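Local coordinates for protein pseudouridine synthase (Pyrococcus abyssi, PDB 2AUS) that probably isomerises chosen uridines of RNA to pseudouridine, as a member of the TruB/Cbf5 family of pseudouridine synthases, at residues P39-I44 against H225-D230; I49-P54 against T213-H218; K108-L113 against A198-T203; I253-S258 against V287-L292. One frame throughout, in Å; residues are numbered along the deposited sequence.

Overall arrangement
Contacts 1 to 3 lie in the pseudouridine synthase part of the chain and contact 4 in the PUA domain. Along the chain contact 1 spans contact 2, which in turn spans contact 3, so the early residues 39-54 are tied to residues that follow the long central part of the chain; contact 4 comes afterwards. Contacts 1 and 2 share helix 217-228, with centres about 17 Å apart. Contacts 2 and 3, about 16 Å between centres, touch directly through a salt bridge from Asp52 to Arg201, which joins two different sheets. Contact 4 lies in a third sheet, its centre about 36 Å from that of contact 3, consistent with a separate accessory domain.

Contact 1. Residues P39-I44 against H225-D230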
# COMPACT_ATOMS: atom_id res chain seq x y z
N PRO A 39 -3.89 -35.59 7.50
CA PRO A 39 -2.50 -35.34 7.08
C PRO A 39 -2.44 -33.89 6.61
O PRO A 39 -3.37 -33.43 5.93
CB PRO A 39 -2.30 -36.34 5.95
CG PRO A 39 -3.19 -37.49 6.35
CD PRO A 39 -4.44 -36.80 6.86
N ILE A 40 -1.36 -33.18 6.94
CA ILE A 40 -1.24 -31.77 6.60
C ILE A 40 -1.72 -31.32 5.22
O ILE A 40 -2.41 -30.30 5.12
CB ILE A 40 0.21 -31.25 6.84
CG1 ILE A 40 0.23 -29.72 6.72
CG2 ILE A 40 1.17 -31.89 5.85
CD1 ILE A 40 -0.75 -29.03 7.65
N GLU A 41 -1.36 -32.04 4.17
CA GLU A 41 -1.81 -31.67 2.83
C GLU A 41 -3.33 -31.71 2.74
O GLU A 41 -3.95 -30.77 2.24
CB GLU A 41 -1.24 -32.63 1.78
CG GLU A 41 0.23 -32.47 1.50
CD GLU A 41 0.57 -31.11 0.93
OE1 GLU A 41 -0.30 -30.50 0.26
OE2 GLU A 41 1.72 -30.65 1.15
N LEU A 42 -3.93 -32.79 3.22
CA LEU A 42 -5.38 -32.93 3.20
C LEU A 42 -6.03 -31.86 4.04
O LEU A 42 -7.07 -31.31 3.68
CB LEU A 42 -5.81 -34.31 3.72
CG LEU A 42 -5.85 -35.45 2.70
CD1 LEU A 42 -6.39 -36.71 3.39
CD2 LEU A 42 -6.75 -35.05 1.53
N HIS A 43 -5.41 -31.56 5.18
CA HIS A 43 -5.90 -30.55 6.10
C HIS A 43 -6.05 -29.21 5.37
O HIS A 43 -7.03 -28.49 5.53
CB HIS A 43 -4.91 -30.40 7.26
CG HIS A 43 -5.30 -29.36 8.27
ND1 HIS A 43 -6.39 -29.51 9.10
CD2 HIS A 43 -4.73 -28.18 8.60
CE1 HIS A 43 -6.47 -28.46 9.90
NE2 HIS A 43 -5.48 -27.64 9.62
N ILE A 44 -5.05 -28.89 4.55
CA ILE A 44 -5.07 -27.65 3.80
C ILE A 44 -6.09 -27.73 2.66
O ILE A 44 -6.80 -26.77 2.38
CB ILE A 44 -3.66 -27.33 3.24
CG1 ILE A 44 -2.73 -26.99 4.41
CG2 ILE A 44 -3.72 -26.19 2.23
CD1 ILE A 44 -1.32 -26.62 4.00
N HIS A 225 6.55 -21.00 5.74
CA HIS A 225 8.00 -21.10 5.65
C HIS A 225 8.50 -22.15 6.64
O HIS A 225 9.33 -22.99 6.29
CB HIS A 225 8.65 -19.75 5.98
CG HIS A 225 8.91 -18.89 4.78
ND1 HIS A 225 10.11 -18.90 4.10
CD2 HIS A 225 8.11 -18.02 4.12
CE1 HIS A 225 10.04 -18.07 3.07
NE2 HIS A 225 8.84 -17.52 3.07
N PHE A 226 8.00 -22.12 7.86
CA PHE A 226 8.41 -23.08 8.88
C PHE A 226 8.09 -24.50 8.42
O PHE A 226 8.79 -25.45 8.76
CB PHE A 226 7.70 -22.80 10.21
CG PHE A 226 8.05 -21.46 10.81
CD1 PHE A 226 7.26 -20.92 11.82
CD2 PHE A 226 9.16 -20.74 10.38
CE1 PHE A 226 7.57 -19.69 12.39
CE2 PHE A 226 9.49 -19.51 10.95
CZ PHE A 226 8.69 -18.98 11.95
N TRP A 227 7.01 -24.64 7.66
CA TRP A 227 6.60 -25.94 7.16
C TRP A 227 7.46 -26.37 5.97
O TRP A 227 8.12 -27.39 6.02
CB TRP A 227 5.12 -25.91 6.75
CG TRP A 227 4.62 -27.19 6.16
CD1 TRP A 227 4.96 -28.45 6.55
CD2 TRP A 227 3.67 -27.33 5.10
NE1 TRP A 227 4.28 -29.37 5.79
CE2 TRP A 227 3.48 -28.72 4.89
CE3 TRP A 227 2.96 -26.42 4.30
CZ2 TRP A 227 2.61 -29.22 3.92
CZ3 TRP A 227 2.09 -26.92 3.33
CH2 TRP A 227 1.93 -28.31 3.15
N LYS A 228 7.45 -25.57 4.91
CA LYS A 228 8.19 -25.89 3.70
C LYS A 228 9.72 -25.82 3.77
O LYS A 228 10.39 -26.57 3.06
CB LYS A 228 7.70 -25.00 2.56
CG LYS A 228 6.30 -25.36 2.08
CD LYS A 228 6.25 -26.82 1.63
CE LYS A 228 4.85 -27.21 1.17
NZ LYS A 228 4.78 -28.66 0.83
N GLU A 229 10.27 -24.95 4.61
CA GLU A 229 11.72 -24.84 4.71
C GLU A 229 12.27 -25.60 5.90
O GLU A 229 13.27 -26.31 5.78
CB GLU A 229 12.15 -23.38 4.83
CG GLU A 229 11.69 -22.46 3.73
CD GLU A 229 12.16 -21.03 3.96
OE1 GLU A 229 11.93 -20.49 5.07
OE2 GLU A 229 12.76 -20.45 3.02
N ASP A 230 11.64 -25.45 7.05
CA ASP A 230 12.11 -26.09 8.27
C ASP A 230 11.44 -27.42 8.60
O ASP A 230 11.82 -28.08 9.57
CB ASP A 230 11.95 -25.11 9.44
CG ASP A 230 12.61 -23.77 9.16
OD1 ASP A 230 13.80 -23.76 8.79
OD2 ASP A 230 11.94 -22.72 9.30
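Trp227 lays the six-membered ring of its indole against Ile40, whose CG1 stands over one face, 4.1 Å from the ring centroid and 28° off the ring normal, a CH-pi contact. The second branch helps: Ile40 CG2 comes to 3.6 Å from Trp227 CZ2, so a beta-branched residue presents two carbons to one flat surface as the side chains slide past each other. Across the opposite face runs the aliphatic chain of Lys228, with CE over the rim. Ile44, one helical turn after Ile40, approaches obliquely and sets its CD1 3.5 Å from Trp227 CZ3. The indole can span the gap between the helices because its CG points anti to the backbone N (chi1 177°).

The rim of the ring meets a charge. Glu41 OE2 lies 3.1 Å from Trp227 CH2, near the ring plane, where the weakly positive C-H edge probably suits a carboxylate. The same oxygen faces Lys228 NZ at 3.7 Å, a long salt bridge at the exposed margin, and both acidic and basic chains bend at chi2 to approach each other. Ile236 of helix 234-239 touches both Ile40 and Trp227. The arrangement is a surface helix-helix contact, in which a single tryptophan near the end of helix 217-228 reaches over to the short helix 40-45.

Contact 2. Residues I49-P54 against T213-H218; sequences INLDKP and TLVTLH
Asn50 and Val215 begin the backbone pairing: Val215 N donates to Asn50 O at 2.9 Å, and Val215 O in turn accepts from Asp52 N at 2.8 Å. Both bonds flank Leu51, which gives one parallel beta bridge between Leu51 and Val215.

Among polar side chains, Asn50 ND2 donates to Thr213 OG1 at 2.9 Å, the hydroxyl lying near the amide plane and the N-H...O angle being 158°. Asn50 CG lies opposite its backbone N (chi1 -179°), which carries the amide toward Thr213. ND2 also bonds Lys209 O, and Thr213 OG1 is held by Asp211, so a side chain with a planar NH2 suits this buried place. A leucine at Asn50 would probably leave Thr213 OG1 without its donor and Lys209 O without this partner, with the strand edge less firmly fixed to the turn before Leu214. Two waters extend the grip: one links Asn50 N to Thr213 O, the other Asp52 O to Leu217 N.

Apolar contacts fill the remainder. Ile49 CG2 meets Val215 CG2 at 3.6 Å, and Pro54 CD meets Leu217 CD1 at 3.9 Å. The Leu217 and Leu51 side chains cross at about a right angle, with their CD2 methyls 4.1 Å apart, while Leu214 slants across Asp52, its CD1 3.7 Å from Asp52 CB; the carboxylate beyond has its strong partner in Arg201.

On its other edge strand 47-53 is hydrogen-bonded to strand 88-93. Leu51 and Leu217 both pack on Ile66 of helix 59-69, and Leu220 of helix 217-228 touches Ile49 and Leu51.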
# COMPACT_ATOMS: atom_id res chain seq x y z
N ILE A 49 -9.39 -20.67 6.70
CA ILE A 49 -8.54 -19.78 7.49
C ILE A 49 -9.37 -18.69 8.16
O ILE A 49 -10.22 -18.07 7.51
CB ILE A 49 -7.48 -19.08 6.61
CG1 ILE A 49 -6.61 -20.12 5.91
CG2 ILE A 49 -6.61 -18.15 7.47
CD1 ILE A 49 -5.56 -19.51 4.99
N ASN A 50 -9.15 -18.48 9.45
CA ASN A 50 -9.85 -17.42 10.16
C ASN A 50 -8.87 -16.25 10.07
O ASN A 50 -8.07 -16.00 10.97
CB ASN A 50 -10.11 -17.82 11.60
CG ASN A 50 -10.85 -16.75 12.38
OD1 ASN A 50 -11.52 -15.89 11.80
ND2 ASN A 50 -10.74 -16.79 13.70
N LEU A 51 -8.94 -15.54 8.94
CA LEU A 51 -8.02 -14.44 8.69
C LEU A 51 -8.46 -13.07 9.20
O LEU A 51 -9.64 -12.73 9.14
CB LEU A 51 -7.77 -14.34 7.19
CG LEU A 51 -6.60 -13.42 6.83
CD1 LEU A 51 -5.29 -14.23 6.86
CD2 LEU A 51 -6.83 -12.83 5.45
N ASP A 52 -7.50 -12.31 9.70
CA ASP A 52 -7.77 -10.95 10.17
C ASP A 52 -7.41 -10.10 8.96
O ASP A 52 -6.23 -9.84 8.71
CB ASP A 52 -6.85 -10.56 11.34
CG ASP A 52 -7.23 -9.21 11.97
OD1 ASP A 52 -7.93 -8.40 11.32
OD2 ASP A 52 -6.83 -8.96 13.13
N LYS A 53 -8.41 -9.72 8.18
CA LYS A 53 -8.18 -8.92 6.99
C LYS A 53 -7.58 -7.56 7.34
O LYS A 53 -8.04 -6.89 8.26
CB LYS A 53 -9.49 -8.72 6.23
CG LYS A 53 -9.38 -7.76 5.05
CD LYS A 53 -10.75 -7.38 4.50
CE LYS A 53 -10.62 -6.37 3.37
NZ LYS A 53 -9.88 -5.14 3.82
N PRO A 54 -6.54 -7.15 6.62
CA PRO A 54 -5.96 -5.84 6.92
C PRO A 54 -6.73 -4.78 6.14
O PRO A 54 -7.26 -5.07 5.06
CB PRO A 54 -4.52 -5.98 6.43
CG PRO A 54 -4.70 -6.82 5.20
CD PRO A 54 -5.70 -7.88 5.65
N THR A 213 -7.42 -18.75 16.88
CA THR A 213 -7.39 -19.13 15.47
C THR A 213 -7.30 -17.97 14.49
O THR A 213 -7.10 -18.19 13.29
CB THR A 213 -8.60 -20.00 15.08
OG1 THR A 213 -9.78 -19.19 15.07
CG2 THR A 213 -8.77 -21.14 16.07
N LEU A 214 -7.45 -16.75 14.97
CA LEU A 214 -7.38 -15.59 14.09
C LEU A 214 -5.92 -15.38 13.70
O LEU A 214 -5.08 -15.17 14.57
CB LEU A 214 -7.90 -14.33 14.79
CG LEU A 214 -7.92 -13.07 13.91
CD1 LEU A 214 -8.98 -13.22 12.82
CD2 LEU A 214 -8.20 -11.84 14.76
N VAL A 215 -5.63 -15.43 12.41
CA VAL A 215 -4.26 -15.24 11.94
C VAL A 215 -4.15 -14.15 10.89
O VAL A 215 -5.13 -13.77 10.25
CB VAL A 215 -3.69 -16.56 11.36
CG1 VAL A 215 -3.61 -17.61 12.47
CG2 VAL A 215 -4.57 -17.06 10.21
N THR A 216 -2.93 -13.63 10.71
CA THR A 216 -2.68 -12.58 9.73
C THR A 216 -1.92 -13.14 8.54
O THR A 216 -1.37 -14.24 8.60
CB THR A 216 -1.83 -11.43 10.32
OG1 THR A 216 -0.53 -11.94 10.65
CG2 THR A 216 -2.48 -10.85 11.58
N LEU A 217 -1.87 -12.36 7.47
CA LEU A 217 -1.17 -12.75 6.26
C LEU A 217 0.31 -13.02 6.54
O LEU A 217 0.91 -13.92 5.96
CB LEU A 217 -1.33 -11.65 5.21
CG LEU A 217 -2.78 -11.49 4.72
CD1 LEU A 217 -2.97 -10.15 4.03
CD2 LEU A 217 -3.10 -12.64 3.78
N HIS A 218 0.89 -12.23 7.43
CA HIS A 218 2.29 -12.41 7.77
C HIS A 218 2.46 -13.70 8.54
O HIS A 218 3.45 -14.41 8.37
CB HIS A 218 2.80 -11.23 8.60
CG HIS A 218 3.12 -10.02 7.77
ND1 HIS A 218 3.32 -8.77 8.32
CD2 HIS A 218 3.30 -9.88 6.44
CE1 HIS A 218 3.61 -7.91 7.36
NE2 HIS A 218 3.60 -8.56 6.21
O HOH W 1 -7.33 -19.77 11.18
O HOH W 2 -3.61 -10.03 7.70

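Contact 3. Residues K108-L113 against A198-T203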
# COMPACT_ATOMS: atom_id res chain seq x y z
N LYS A 108 -23.31 -11.68 12.42
CA LYS A 108 -22.02 -11.02 12.49
C LYS A 108 -21.91 -9.97 13.57
O LYS A 108 -22.90 -9.36 13.97
CB LYS A 108 -21.68 -10.41 11.13
CG LYS A 108 -21.43 -11.48 10.09
CD LYS A 108 -21.52 -10.97 8.69
CE LYS A 108 -21.36 -12.11 7.71
NZ LYS A 108 -22.35 -13.18 7.97
N GLU A 109 -20.70 -9.78 14.06
CA GLU A 109 -20.44 -8.79 15.08
C GLU A 109 -19.36 -7.86 14.57
O GLU A 109 -18.40 -8.29 13.92
CB GLU A 109 -19.97 -9.44 16.39
CG GLU A 109 -19.84 -8.45 17.54
CD GLU A 109 -19.18 -9.06 18.77
OE1 GLU A 109 -17.99 -9.42 18.68
OE2 GLU A 109 -19.87 -9.18 19.81
N TYR A 110 -19.52 -6.58 14.86
CA TYR A 110 -18.56 -5.58 14.42
C TYR A 110 -18.26 -4.63 15.56
O TYR A 110 -19.00 -4.54 16.54
CB TYR A 110 -19.14 -4.75 13.28
CG TYR A 110 -19.45 -5.50 12.00
CD1 TYR A 110 -18.53 -5.55 10.97
CD2 TYR A 110 -20.69 -6.12 11.82
CE1 TYR A 110 -18.83 -6.19 9.77
CE2 TYR A 110 -21.00 -6.76 10.62
CZ TYR A 110 -20.06 -6.79 9.60
OH TYR A 110 -20.35 -7.43 8.41
N VAL A 111 -17.15 -3.92 15.42
CA VAL A 111 -16.79 -2.88 16.36
C VAL A 111 -16.69 -1.70 15.42
O VAL A 111 -15.98 -1.77 14.41
CB VAL A 111 -15.46 -3.15 17.06
CG1 VAL A 111 -15.00 -1.90 17.80
CG2 VAL A 111 -15.64 -4.28 18.06
N ALA A 112 -17.40 -0.62 15.72
CA ALA A 112 -17.39 0.52 14.84
C ALA A 112 -17.22 1.85 15.53
O ALA A 112 -17.65 2.04 16.67
CB ALA A 112 -18.68 0.54 14.02
N LEU A 113 -16.59 2.76 14.82
CA LEU A 113 -16.36 4.10 15.31
C LEU A 113 -17.28 5.04 14.53
O LEU A 113 -17.13 5.22 13.33
CB LEU A 113 -14.90 4.51 15.10
CG LEU A 113 -14.60 5.96 15.46
CD1 LEU A 113 -15.04 6.24 16.89
CD2 LEU A 113 -13.10 6.23 15.30
N ALA A 198 -16.61 6.23 10.69
CA ALA A 198 -15.19 6.51 10.52
C ALA A 198 -14.32 5.27 10.38
O ALA A 198 -13.29 5.30 9.70
CB ALA A 198 -14.67 7.36 11.66
N GLU A 199 -14.71 4.18 11.03
CA GLU A 199 -13.92 2.97 10.96
C GLU A 199 -14.79 1.78 11.32
O GLU A 199 -15.70 1.88 12.14
CB GLU A 199 -12.75 3.07 11.93
CG GLU A 199 -11.62 2.10 11.63
CD GLU A 199 -10.50 2.19 12.65
OE1 GLU A 199 -10.12 3.33 13.02
OE2 GLU A 199 -9.99 1.13 13.07
N LEU A 200 -14.49 0.63 10.71
CA LEU A 200 -15.26 -0.58 10.94
C LEU A 200 -14.35 -1.80 11.00
O LEU A 200 -13.44 -1.94 10.18
CB LEU A 200 -16.27 -0.77 9.81
CG LEU A 200 -17.59 -1.49 10.07
CD1 LEU A 200 -17.88 -2.41 8.90
CD2 LEU A 200 -17.55 -2.26 11.38
N ARG A 201 -14.60 -2.68 11.96
CA ARG A 201 -13.82 -3.90 12.10
C ARG A 201 -14.76 -5.05 12.45
O ARG A 201 -15.52 -4.96 13.41
CB ARG A 201 -12.78 -3.75 13.22
CG ARG A 201 -11.96 -5.02 13.48
CD ARG A 201 -10.94 -4.82 14.59
NE ARG A 201 -10.31 -6.07 15.00
CZ ARG A 201 -9.44 -6.76 14.26
NH1 ARG A 201 -9.09 -6.31 13.06
NH2 ARG A 201 -8.92 -7.90 14.71
N ARG A 202 -14.72 -6.12 11.65
CA ARG A 202 -15.58 -7.26 11.93
C ARG A 202 -14.88 -8.11 12.99
O ARG A 202 -13.71 -8.48 12.84
CB ARG A 202 -15.80 -8.09 10.67
CG ARG A 202 -16.69 -9.30 10.90
CD ARG A 202 -16.59 -10.30 9.76
NE ARG A 202 -17.45 -9.93 8.65
CZ ARG A 202 -17.41 -10.48 7.45
NH1 ARG A 202 -16.52 -11.42 7.15
NH2 ARG A 202 -18.28 -10.08 6.53
N THR A 203 -15.59 -8.40 14.06
CA THR A 203 -15.03 -9.18 15.15
C THR A 203 -15.60 -10.57 15.21
O THR A 203 -15.16 -11.39 16.01
CB THR A 203 -15.28 -8.49 16.51
OG1 THR A 203 -16.69 -8.32 16.70
CG2 THR A 203 -14.59 -7.14 16.55
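Tyr110 OH lies at the edge of the Arg202 guanidinium, near its plane, and Lys108 CE stands over one face, 3.9 Å from Arg202 NH2. The phenol ring is turned 62° from the guanidinium; Leu200 CD2 nears Tyr110 CD1 obliquely at 3.5 Å, and Arg202 CB comes to 3.7 Å from Tyr110 CE1. Arg202 and Tyr110 run side by side, and the long aliphatic part of an arginine suits an aromatic neighbour. A bend at chi3 (-83°) carries the arginine head onward, NH1 to Val88 O and NH2 to a bound phosphate, probably from the crystallisation liquor, although its buried NE has no partner. With an alanine at Tyr110, a gap is likely to open beside Leu200 CD2 and the aliphatic part of Arg202 to turn more freely.

The backbones form an antiparallel pair in the six-stranded sheet, with Val111 and Arg201 a hydrogen-bonded pair: Val111 N donates to Arg201 O at 2.8 Å. The extra residue of a classic beta bulge sets Ala198 and Glu199 together opposite Leu113, Ala198 N reaching Leu113 O at 2.9 Å.

On the other face of the sheet, Val111 CG2 and Thr203 CG2 press together at 3.4 Å, tight for carbons. Thr203 OG1 donates to Glu109 OE1 at 2.6 Å on the anti side of the carboxylate, whose other oxygen bonds the Tyr157 hydroxyl.

Contact 4. Residues I253-S258 against V287-L292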
# COMPACT_ATOMS: atom_id res chain seq x y z
N ILE A 253 -26.97 -33.46 9.96
CA ILE A 253 -27.55 -34.78 9.78
C ILE A 253 -26.36 -35.72 9.62
O ILE A 253 -25.54 -35.55 8.72
CB ILE A 253 -28.43 -34.86 8.50
CG1 ILE A 253 -29.59 -33.88 8.62
CG2 ILE A 253 -28.96 -36.31 8.31
CD1 ILE A 253 -30.45 -33.78 7.36
N TRP A 254 -26.25 -36.68 10.53
CA TRP A 254 -25.15 -37.64 10.52
C TRP A 254 -25.58 -38.91 9.79
O TRP A 254 -26.62 -39.49 10.09
CB TRP A 254 -24.74 -37.94 11.97
CG TRP A 254 -24.02 -36.80 12.63
CD1 TRP A 254 -22.67 -36.62 12.69
CD2 TRP A 254 -24.61 -35.72 13.39
NE1 TRP A 254 -22.38 -35.50 13.44
CE2 TRP A 254 -23.55 -34.93 13.87
CE3 TRP A 254 -25.93 -35.35 13.69
CZ2 TRP A 254 -23.76 -33.78 14.66
CZ3 TRP A 254 -26.15 -34.21 14.48
CH2 TRP A 254 -25.06 -33.43 14.95
N ILE A 255 -24.77 -39.35 8.84
CA ILE A 255 -25.14 -40.52 8.06
C ILE A 255 -24.22 -41.72 8.13
O ILE A 255 -23.05 -41.60 8.52
CB ILE A 255 -25.33 -40.13 6.59
CG1 ILE A 255 -24.00 -39.67 5.99
CG2 ILE A 255 -26.36 -38.99 6.51
CD1 ILE A 255 -24.05 -39.39 4.51
N LYS A 256 -24.76 -42.87 7.76
CA LYS A 256 -24.02 -44.13 7.76
C LYS A 256 -22.91 -44.06 6.74
O LYS A 256 -22.99 -43.30 5.78
CB LYS A 256 -24.95 -45.29 7.41
CG LYS A 256 -26.20 -45.37 8.24
CD LYS A 256 -27.09 -46.53 7.81
CE LYS A 256 -28.39 -46.53 8.61
NZ LYS A 256 -29.25 -47.71 8.31
N ASP A 257 -21.87 -44.87 6.94
CA ASP A 257 -20.74 -44.92 6.01
C ASP A 257 -21.20 -45.20 4.57
O ASP A 257 -20.72 -44.58 3.62
CB ASP A 257 -19.74 -46.00 6.42
CG ASP A 257 -18.97 -45.65 7.69
OD1 ASP A 257 -18.10 -46.45 8.10
OD2 ASP A 257 -19.23 -44.57 8.29
N SER A 258 -22.14 -46.13 4.40
CA SER A 258 -22.63 -46.47 3.06
C SER A 258 -23.33 -45.31 2.39
O SER A 258 -23.24 -45.14 1.18
CB SER A 258 -23.59 -47.67 3.13
OG SER A 258 -24.72 -47.36 3.92
N VAL A 287 -28.68 -27.43 5.54
CA VAL A 287 -28.16 -28.37 6.52
C VAL A 287 -26.81 -28.92 6.09
O VAL A 287 -26.46 -28.88 4.92
CB VAL A 287 -29.11 -29.57 6.74
CG1 VAL A 287 -30.47 -29.07 7.22
CG2 VAL A 287 -29.26 -30.38 5.44
N ALA A 288 -26.06 -29.41 7.07
CA ALA A 288 -24.76 -29.99 6.78
C ALA A 288 -24.87 -31.49 7.02
O ALA A 288 -25.31 -31.91 8.08
CB ALA A 288 -23.70 -29.38 7.69
N ILE A 289 -24.50 -32.28 6.02
CA ILE A 289 -24.54 -33.73 6.12
C ILE A 289 -23.17 -34.16 6.64
O ILE A 289 -22.15 -33.81 6.05
CB ILE A 289 -24.75 -34.38 4.75
CG1 ILE A 289 -26.10 -33.91 4.16
CG2 ILE A 289 -24.65 -35.89 4.87
CD1 ILE A 289 -26.40 -34.52 2.82
N MET A 290 -23.16 -34.93 7.72
CA MET A 290 -21.91 -35.33 8.35
C MET A 290 -21.71 -36.83 8.42
O MET A 290 -22.68 -37.59 8.47
CB MET A 290 -21.86 -34.79 9.78
CG MET A 290 -22.25 -33.32 9.96
SD MET A 290 -21.18 -32.10 9.20
CE MET A 290 -19.76 -32.12 10.27
N THR A 291 -20.45 -37.25 8.45
CA THR A 291 -20.16 -38.67 8.60
C THR A 291 -20.20 -38.89 10.11
O THR A 291 -20.23 -37.92 10.89
CB THR A 291 -18.73 -39.05 8.18
OG1 THR A 291 -17.80 -38.43 9.08
CG2 THR A 291 -18.43 -38.64 6.73
N LEU A 292 -20.15 -40.15 10.52
CA LEU A 292 -20.15 -40.48 11.94
C LEU A 292 -18.86 -40.03 12.64
O LEU A 292 -18.76 -40.12 13.86
CB LEU A 292 -20.38 -41.99 12.13
CG LEU A 292 -21.80 -42.38 11.68
CD1 LEU A 292 -22.02 -43.89 11.75
CD2 LEU A 292 -22.78 -41.64 12.55
O HOH W 3 -20.46 -42.07 8.49
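Ile253 and Ile255 fix the register through three backbone bonds: Ile253 N to Ala288 O at 2.9 Å, Met290 N to Ile253 O at 2.7 Å and Ile255 N to Met290 O at 2.8 Å. The two strands run parallel, 32° apart. With Trp254 CG opposite the carbonyl carbon (chi1 -72°), the indole lies beside Met290 and offers a flat face to its CB and CG; Met290 CB is 3.5 Å from Trp254 CD1, and Thr291 O approaches the ring edge near its plane. On the face carrying Ile253, Ile255 and Ile289, Ile255 CD1 meets Ile289 CG2 at 3.6 Å, and Ile253 CD1 meets Val287 CG2 at 4.1 Å. Leu292 CG sits 3.5 Å from Ile255 O.

Around this shell, a water bridges that oxygen, Leu292 N and Asp257 OD2. Asp257, at the start of helix 257-264, is itself anchored by Thr27 and Asn28. The indole N-H points to Asp294, and Lys276 makes a cation-pi contact with the ring. Beyond the isoleucines lie Val318 and Val320 of strand 316-323. The contact thus joins two parallel strands, 252-255 and 286-291, of the mixed beta sheet in the PUA domain, a fold found in many RNA-modifying proteins.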